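Local coordinates for protein glutathione S-transferase (Sphingobium chungbukense, PDB 6M1T) that probably transfers glutathione to electrophilic compounds in detoxification, as a beta-class glutathione S-transferase that binds glutathione as a dimer, at residues S103-A108 and I156-M161; T127-H132 and V168-S173. All blocks are in the same frame, centred on the assembly; numbering follows the deposited sequence. Where two conformers were deposited one is given.

Contact 1. Residues S103-A108 and I156-M161. With GSH (glutathione), chain C; GSH (glutathione), chain G.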
loop_
_atom_site.group_PDB
_atom_site.type_symbol
_atom_site.label_atom_id
_atom_site.label_comp_id
_atom_site.label_asym_id
_atom_site.label_seq_id
_atom_site.Cartn_x
_atom_site.Cartn_y
_atom_site.Cartn_z
ATOM N N SER A 103 3.527 1.568 0.984
ATOM C CA SER A 103 3.840 0.412 1.856
ATOM C C SER A 103 5.353 0.306 2.076
ATOM O O SER A 103 5.754 -0.147 3.135
ATOM C CB SER A 103 3.167 -0.847 1.261
ATOM O OG SER A 103 1.831 -0.463 1.635
ATOM N N GLU A 104 6.207 0.723 1.142
ATOM C CA GLU A 104 7.678 0.523 1.317
ATOM C C GLU A 104 8.393 1.878 1.485
ATOM O O GLU A 104 9.050 2.060 2.491
ATOM C CB GLU A 104 8.257 -0.222 0.116
ATOM C CG GLU A 104 7.589 -1.573 -0.128
ATOM C CD GLU A 104 7.832 -2.604 0.970
ATOM O OE1 GLU A 104 7.185 -3.658 0.942
ATOM O OE2 GLU A 104 8.631 -2.348 1.862
ATOM N N PHE A 105 8.271 2.785 0.522
ATOM C CA PHE A 105 9.047 4.063 0.494
ATOM C C PHE A 105 8.619 4.981 1.654
ATOM O O PHE A 105 9.437 5.330 2.488
ATOM C CB PHE A 105 8.896 4.746 -0.864
ATOM C CG PHE A 105 9.931 5.817 -1.104
ATOM C CD1 PHE A 105 11.239 5.625 -0.687
ATOM C CD2 PHE A 105 9.592 7.022 -1.705
ATOM C CE1 PHE A 105 12.206 6.596 -0.925
ATOM C CE2 PHE A 105 10.560 8.002 -1.917
ATOM C CZ PHE A 105 11.854 7.781 -1.528
ATOM N N HIS A 106 7.322 5.249 1.773
ATOM C CA HIS A 106 6.748 6.114 2.842
ATOM C C HIS A 106 7.258 5.592 4.172
ATOM O O HIS A 106 7.693 6.416 5.000
ATOM C CB HIS A 106 5.198 6.172 2.756
ATOM C CG HIS A 106 4.524 7.133 3.709
ATOM N ND1 HIS A 106 4.892 7.291 5.018
ATOM C CD2 HIS A 106 3.449 7.931 3.551
ATOM C CE1 HIS A 106 4.116 8.186 5.611
ATOM N NE2 HIS A 106 3.230 8.598 4.733
ATOM N N LYS A 107 7.093 4.292 4.424
ATOM C CA LYS A 107 7.263 3.701 5.770
ATOM C C LYS A 107 8.767 3.688 6.109
ATOM O O LYS A 107 9.075 3.885 7.301
ATOM C CB LYS A 107 6.545 2.344 5.882
ATOM C CG LYS A 107 5.011 2.399 5.746
ATOM C CD LYS A 107 4.352 3.569 6.469
ATOM C CE LYS A 107 2.920 3.375 6.897
ATOM N NZ LYS A 107 2.830 3.034 8.346
ATOM N N ALA A 108 9.674 3.611 5.116
ATOM C CA ALA A 108 11.142 3.781 5.333
ATOM C C ALA A 108 11.449 5.065 6.123
ATOM O O ALA A 108 12.389 5.034 6.925
ATOM C CB ALA A 108 11.905 3.772 4.021
ATOM N N ILE A 156 3.073 11.923 -9.240
ATOM C CA ILE A 156 2.699 12.953 -8.231
ATOM C C ILE A 156 3.101 12.440 -6.838
ATOM O O ILE A 156 3.701 13.150 -6.065
ATOM C CB ILE A 156 1.211 13.295 -8.305
ATOM C CG1 ILE A 156 0.824 13.971 -9.636
ATOM C CG2 ILE A 156 0.910 14.184 -7.090
ATOM C CD1 ILE A 156 -0.690 14.154 -9.798
ATOM N N TYR A 157 2.753 11.212 -6.531
ATOM C CA TYR A 157 2.996 10.607 -5.195
ATOM C C TYR A 157 4.502 10.484 -4.920
ATOM O O TYR A 157 4.976 10.933 -3.864
ATOM C CB TYR A 157 2.298 9.268 -5.203
ATOM C CG TYR A 157 2.054 8.617 -3.869
ATOM C CD1 TYR A 157 1.999 9.321 -2.676
ATOM C CD2 TYR A 157 1.742 7.270 -3.861
ATOM C CE1 TYR A 157 1.724 8.664 -1.476
ATOM C CE2 TYR A 157 1.432 6.611 -2.688
ATOM C CZ TYR A 157 1.409 7.307 -1.498
ATOM O OH TYR A 157 1.148 6.600 -0.348
ATOM N N LEU A 158 5.273 9.992 -5.910
ATOM C CA LEU A 158 6.740 9.853 -5.768
ATOM C C LEU A 158 7.330 11.240 -5.570
ATOM O O LEU A 158 8.143 11.397 -4.648
ATOM C CB LEU A 158 7.362 9.163 -6.984
ATOM C CG LEU A 158 8.886 9.056 -6.986
ATOM C CD1 LEU A 158 9.406 8.360 -5.717
ATOM C CD2 LEU A 158 9.351 8.334 -8.255
ATOM N N PHE A 159 6.936 12.196 -6.430
ATOM C CA PHE A 159 7.456 13.590 -6.360
ATOM C C PHE A 159 7.321 14.136 -4.940
ATOM O O PHE A 159 8.262 14.665 -4.392
ATOM C CB PHE A 159 6.667 14.487 -7.302
ATOM C CG PHE A 159 7.000 15.939 -7.180
ATOM C CD1 PHE A 159 8.133 16.432 -7.805
ATOM C CD2 PHE A 159 6.129 16.825 -6.552
ATOM C CE1 PHE A 159 8.429 17.786 -7.779
ATOM C CE2 PHE A 159 6.428 18.181 -6.526
ATOM C CZ PHE A 159 7.591 18.651 -7.110
ATOM N N VAL A 160 6.151 13.935 -4.312
ATOM C CA VAL A 160 5.912 14.462 -2.942
ATOM C C VAL A 160 6.924 13.865 -1.959
ATOM O O VAL A 160 7.562 14.620 -1.221
ATOM C CB VAL A 160 4.456 14.285 -2.485
ATOM C CG1 VAL A 160 4.314 14.578 -0.998
ATOM C CG2 VAL A 160 3.541 15.147 -3.313
ATOM N N MET A 161 7.101 12.556 -1.939
ATOM C CA MET A 161 8.048 11.872 -1.035
ATOM C C MET A 161 9.514 12.220 -1.368
ATOM O O MET A 161 10.301 12.218 -0.455
ATOM C CB MET A 161 7.801 10.358 -1.103
ATOM C CG MET A 161 6.375 10.003 -0.675
ATOM S SD MET A 161 6.227 8.180 -0.474
ATOM C CE MET A 161 4.653 7.877 -1.247
HETATM N N1 GSH C . -1.270 4.648 4.605
HETATM C CA1 GSH C . -1.736 6.046 4.659
HETATM C C1 GSH C . -1.953 6.581 3.238
HETATM O O11 GSH C . -1.302 6.028 2.342
HETATM O O12 GSH C . -2.779 7.548 3.101
HETATM C CB1 GSH C . -0.677 6.861 5.407
HETATM C CG1 GSH C . -1.131 8.229 5.841
HETATM C CD1 GSH C . -0.079 8.856 6.754
HETATM O OE1 GSH C . 0.760 8.188 7.371
HETATM N N2 GSH C . -0.158 10.173 6.890
HETATM C CA2 GSH C . 0.673 10.985 7.756
HETATM C C2 GSH C . -0.065 11.402 9.017
HETATM O O2 GSH C . -1.201 11.870 8.938
HETATM C CB2 GSH C . 1.210 12.215 7.027
HETATM S SG2 GSH C . 2.487 11.833 5.787
HETATM N N3 GSH C . 0.548 11.154 10.160
HETATM C CA3 GSH C . -0.009 11.526 11.438
HETATM C C3 GSH C . -0.094 10.348 12.412
HETATM O O31 GSH C . 0.107 9.203 11.958
HETATM O O32 GSH C . -0.389 10.609 13.597
HETATM N N1 GSH G . 4.540 -4.320 0.068
HETATM C CA1 GSH G . 4.806 -5.713 -0.371
HETATM C C1 GSH G . 3.487 -6.380 -0.848
HETATM O O11 GSH G . 3.569 -7.260 -1.759
HETATM O O12 GSH G . 2.418 -5.979 -0.345
HETATM C CB1 GSH G . 5.516 -6.412 0.798
HETATM C CG1 GSH G . 5.793 -7.887 0.566
HETATM C CD1 GSH G . 6.631 -8.435 1.702
HETATM O OE1 GSH G . 7.075 -7.708 2.592
HETATM N N2 GSH G . 6.866 -9.741 1.643
HETATM C CA2 GSH G . 7.681 -10.479 2.587
HETATM C C2 GSH G . 9.060 -10.795 2.034
HETATM O O2 GSH G . 9.222 -11.234 0.894
HETATM C CB2 GSH G . 6.937 -11.734 3.028
HETATM S SG2 GSH G . 5.475 -11.357 4.019
HETATM N N3 GSH G . 10.078 -10.573 2.842
HETATM C CA3 GSH G . 11.432 -10.898 2.477
HETATM C C3 GSH G . 12.316 -9.657 2.447
HETATM O O31 GSH G . 13.516 -9.829 2.172
HETATM O O32 GSH G . 11.771 -8.558 2.724
#
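The Phe105 ring is approached obliquely by Met161 CB and Leu158 CD1, both at its CE2 corner, where Phe105 CE2 lies 3.7 Å from Met161 CB and 4.0 Å from Leu158 CD1. CG of Phe105 stands anti to the backbone N (chi1 -164°), which swings the ring toward helix 153-162; there it crosses Leu158 at about a right angle and runs past the Met161 chain in the opposite direction. The Met161 sulfur makes an oblique Met-aromatic contact, SD being 4.9 Å from the centroid of the Phe105 ring. That same SD lies 3.9 Å from His106 CB, so the thioether touches both Phe105 and His106. A bend at the last torsion of Met161 (chi3 -137°) turns its CE methyl over one face of the Tyr157 ring, near the rim. The His106 imidazole meets its glutathione obliquely, with NE2 3.5 Å from the cysteinyl sulfur SG2; Tyr157 OH is close to a carboxylate of the same ligand, and both residues line the glutathione pocket. The Glu104 carboxylate reaches the other subunit, its OE1 accepting a hydrogen bond of 2.9 Å from the amino N1 of the glutathione held there, while OE2 forms a salt bridge with Lys107 of the second subunit. With a leucine in place of Glu104, that amino group and that lysine would probably both lose this carboxylate at the dimer interface. The axes of segments 103-108 and 156-161, in helices 89-108 and 153-162, run nearly parallel (18°), 11.1 Å apart at closest approach, a separation spanned by large side chains. Leu101 of helix 89-108 touches Leu158 and Met161, Leu133 of helix 119-139 touches Phe105, and Tyr181 of helix 176-186 packs on Leu158.

Contact 2. Residues T127-H132 and V168-S173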
loop_
_atom_site.group_PDB
_atom_site.type_symbol
_atom_site.label_atom_id
_atom_site.label_comp_id
_atom_site.label_asym_id
_atom_site.label_seq_id
_atom_site.Cartn_x
_atom_site.Cartn_y
_atom_site.Cartn_z
ATOM N N THR A 127 19.581 4.521 5.905
ATOM C CA THR A 127 20.135 3.494 4.980
ATOM C C THR A 127 19.051 2.968 4.039
ATOM O O THR A 127 19.326 2.824 2.828
ATOM C CB THR A 127 20.735 2.301 5.743
ATOM O OG1 THR A 127 21.905 2.788 6.387
ATOM C CG2 THR A 127 21.078 1.124 4.856
ATOM N N ALA A 128 17.894 2.613 4.594
ATOM C CA ALA A 128 16.747 2.064 3.841
ATOM C C ALA A 128 16.286 3.097 2.809
ATOM O O ALA A 128 16.029 2.715 1.685
ATOM C CB ALA A 128 15.634 1.679 4.782
ATOM N N VAL A 129 16.177 4.357 3.205
ATOM C CA VAL A 129 15.725 5.454 2.300
ATOM C C VAL A 129 16.748 5.629 1.169
ATOM O O VAL A 129 16.324 5.656 -0.020
ATOM C CB VAL A 129 15.508 6.761 3.065
ATOM C CG1 VAL A 129 15.388 7.918 2.083
ATOM C CG2 VAL A 129 14.290 6.644 3.991
ATOM N N LYS A 130 18.047 5.683 1.496
ATOM C CA LYS A 130 19.126 5.883 0.481
ATOM C C LYS A 130 19.141 4.704 -0.493
ATOM O O LYS A 130 19.317 4.945 -1.713
ATOM C CB LYS A 130 20.455 6.160 1.194
ATOM C CG LYS A 130 20.467 7.502 1.909
ATOM C CD LYS A 130 21.836 8.062 2.241
ATOM C CE LYS A 130 22.362 7.573 3.569
ATOM N NZ LYS A 130 23.699 8.140 3.860
ATOM N N ASN A 131 18.847 3.485 -0.021
ATOM C CA ASN A 131 18.690 2.279 -0.883
ATOM C C ASN A 131 17.536 2.442 -1.881
ATOM O O ASN A 131 17.672 2.098 -3.108
ATOM C CB ASN A 131 18.434 1.024 -0.046
ATOM C CG ASN A 131 19.691 0.381 0.501
ATOM O OD1 ASN A 131 19.611 -0.651 1.168
ATOM N ND2 ASN A 131 20.847 0.980 0.249
ATOM N N HIS A 132 16.371 2.856 -1.384
ATOM C CA HIS A 132 15.176 3.116 -2.210
ATOM C C HIS A 132 15.517 4.174 -3.269
ATOM O O HIS A 132 15.051 4.032 -4.408
ATOM C CB HIS A 132 14.007 3.552 -1.304
ATOM C CG HIS A 132 13.293 2.396 -0.688
ATOM N ND1 HIS A 132 12.776 1.373 -1.453
ATOM C CD2 HIS A 132 12.932 2.121 0.590
ATOM C CE1 HIS A 132 12.146 0.498 -0.681
ATOM N NE2 HIS A 132 12.229 0.919 0.565
ATOM N N VAL A 168 15.535 15.398 6.325
ATOM C CA VAL A 168 16.064 14.395 7.293
ATOM C C VAL A 168 17.501 14.050 6.914
ATOM O O VAL A 168 17.880 12.900 7.055
ATOM C CB VAL A 168 15.155 13.156 7.380
ATOM C CG1 VAL A 168 13.828 13.524 8.010
ATOM C CG2 VAL A 168 14.961 12.499 6.011
ATOM N N GLY A 169 18.254 15.041 6.429
ATOM C CA GLY A 169 19.728 15.018 6.376
ATOM C C GLY A 169 20.270 14.178 5.243
ATOM O O GLY A 169 21.378 13.709 5.380
ATOM N N ILE A 170 19.537 14.027 4.140
ATOM C CA ILE A 170 19.953 13.183 2.991
ATOM C C ILE A 170 20.192 14.114 1.803
ATOM O O ILE A 170 19.284 14.881 1.451
ATOM C CB ILE A 170 18.888 12.102 2.697
ATOM C CG1 ILE A 170 18.815 11.077 3.829
ATOM C CG2 ILE A 170 19.098 11.439 1.348
ATOM C CD1 ILE A 170 17.731 10.013 3.645
ATOM N N ASP A 171 21.374 14.053 1.197
ATOM C CA ASP A 171 21.754 14.958 0.086
ATOM C C ASP A 171 21.249 14.362 -1.225
ATOM O O ASP A 171 21.765 13.312 -1.630
ATOM C CB ASP A 171 23.276 15.164 0.056
ATOM C CG ASP A 171 23.761 15.867 -1.198
ATOM O OD1 ASP A 171 22.965 15.990 -2.154
ATOM O OD2 ASP A 171 24.934 16.294 -1.208
ATOM N N MET A 172 20.319 15.031 -1.905
ATOM C CA MET A 172 19.689 14.477 -3.129
ATOM C C MET A 172 20.602 14.670 -4.360
ATOM O O MET A 172 20.240 14.135 -5.435
ATOM C CB MET A 172 18.303 15.085 -3.367
ATOM C CG MET A 172 17.281 14.697 -2.302
ATOM S SD MET A 172 16.894 12.951 -2.445
ATOM C CE MET A 172 15.909 12.970 -3.933
ATOM N N SER A 173 21.794 15.265 -4.205
ATOM C CA SER A 173 22.836 15.323 -5.281
ATOM C C SER A 173 23.247 13.918 -5.762
ATOM O O SER A 173 23.495 13.745 -6.985
ATOM C CB SER A 173 24.056 16.119 -4.850
ATOM O OG SER A 173 23.802 17.497 -5.023
#
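Ile170 plugs its CD1 methyl against helix 119-139, meeting Val129 and Lys130 on neighbouring positions of the helix surface. The nearest approach is from Val129 CG1 to Ile170 CD1, 3.5 Å, with Val129 CB a little farther from the same methyl at 4.0 Å. Lys130 joins through the aliphatic root of its chain, its CG lying 4.1 Å from Ile170 CD1. No hydrogen bond links the two segments: one methyl group, resting on the helix surface over a valine branch and the start of a lysine chain, carries the contact. Ile170 reaches this place with an extended chain (chi2 177°), so that CD1 is the leading atom while CG1 lies beside its backbone N. On the helix, CG1 of Val129 is anti to the backbone N (chi1 166°), which presents this branch to Ile170 and leaves CG2 for other neighbours. Lys130 is an exposed residue at the edge of the contact, covering part of Ile170 with its CG.

On either side of Ile170 the loop has its own local features. Before it, Gly169 adopts a positive phi of 78°, a conformation easily taken by a residue without a side chain. After it, Asp171 OD1 lies so close to the backbone N of Ser173 that the bond, which would make an Asx turn, is of doubtful geometry; a 3-10 turn begins at 172-173. Met172, in this turn, belongs to the pocket of the bound cysteine.

This is structural packing of the C-terminal helical domain: the connection from helix 153-162 to helix 176-186 is laid against helix 119-139. Ile170 also rests on Pro165 and on Leu133 of that helix, and Met172 touches Leu133 as well, while Tyr175, just ahead of helix 176-186, packs on Lys130.

Overall arrangement
Both contacts lie in the all-helical C-terminal domain, their centres 12 Å apart. Their segments alternate along the chain: 103-108, 127-132, 156-161, then 168-173, so the first and third pair as contact 1 and the second and fourth as contact 2. Helix 119-139 joins them by packing on helix 89-108, with Phe105 CD1 3.5 Å from His132 CB and Ala108 CB 3.7 Å from Val129 CG2. The centre of contact 1 is about 6 Å from the centre of the chain, beside the glutathione sites and dimer interface, and that of contact 2 about 17 Å. The packing thus continues outward from the glutathione pocket to the loop that carries part of the cysteine site.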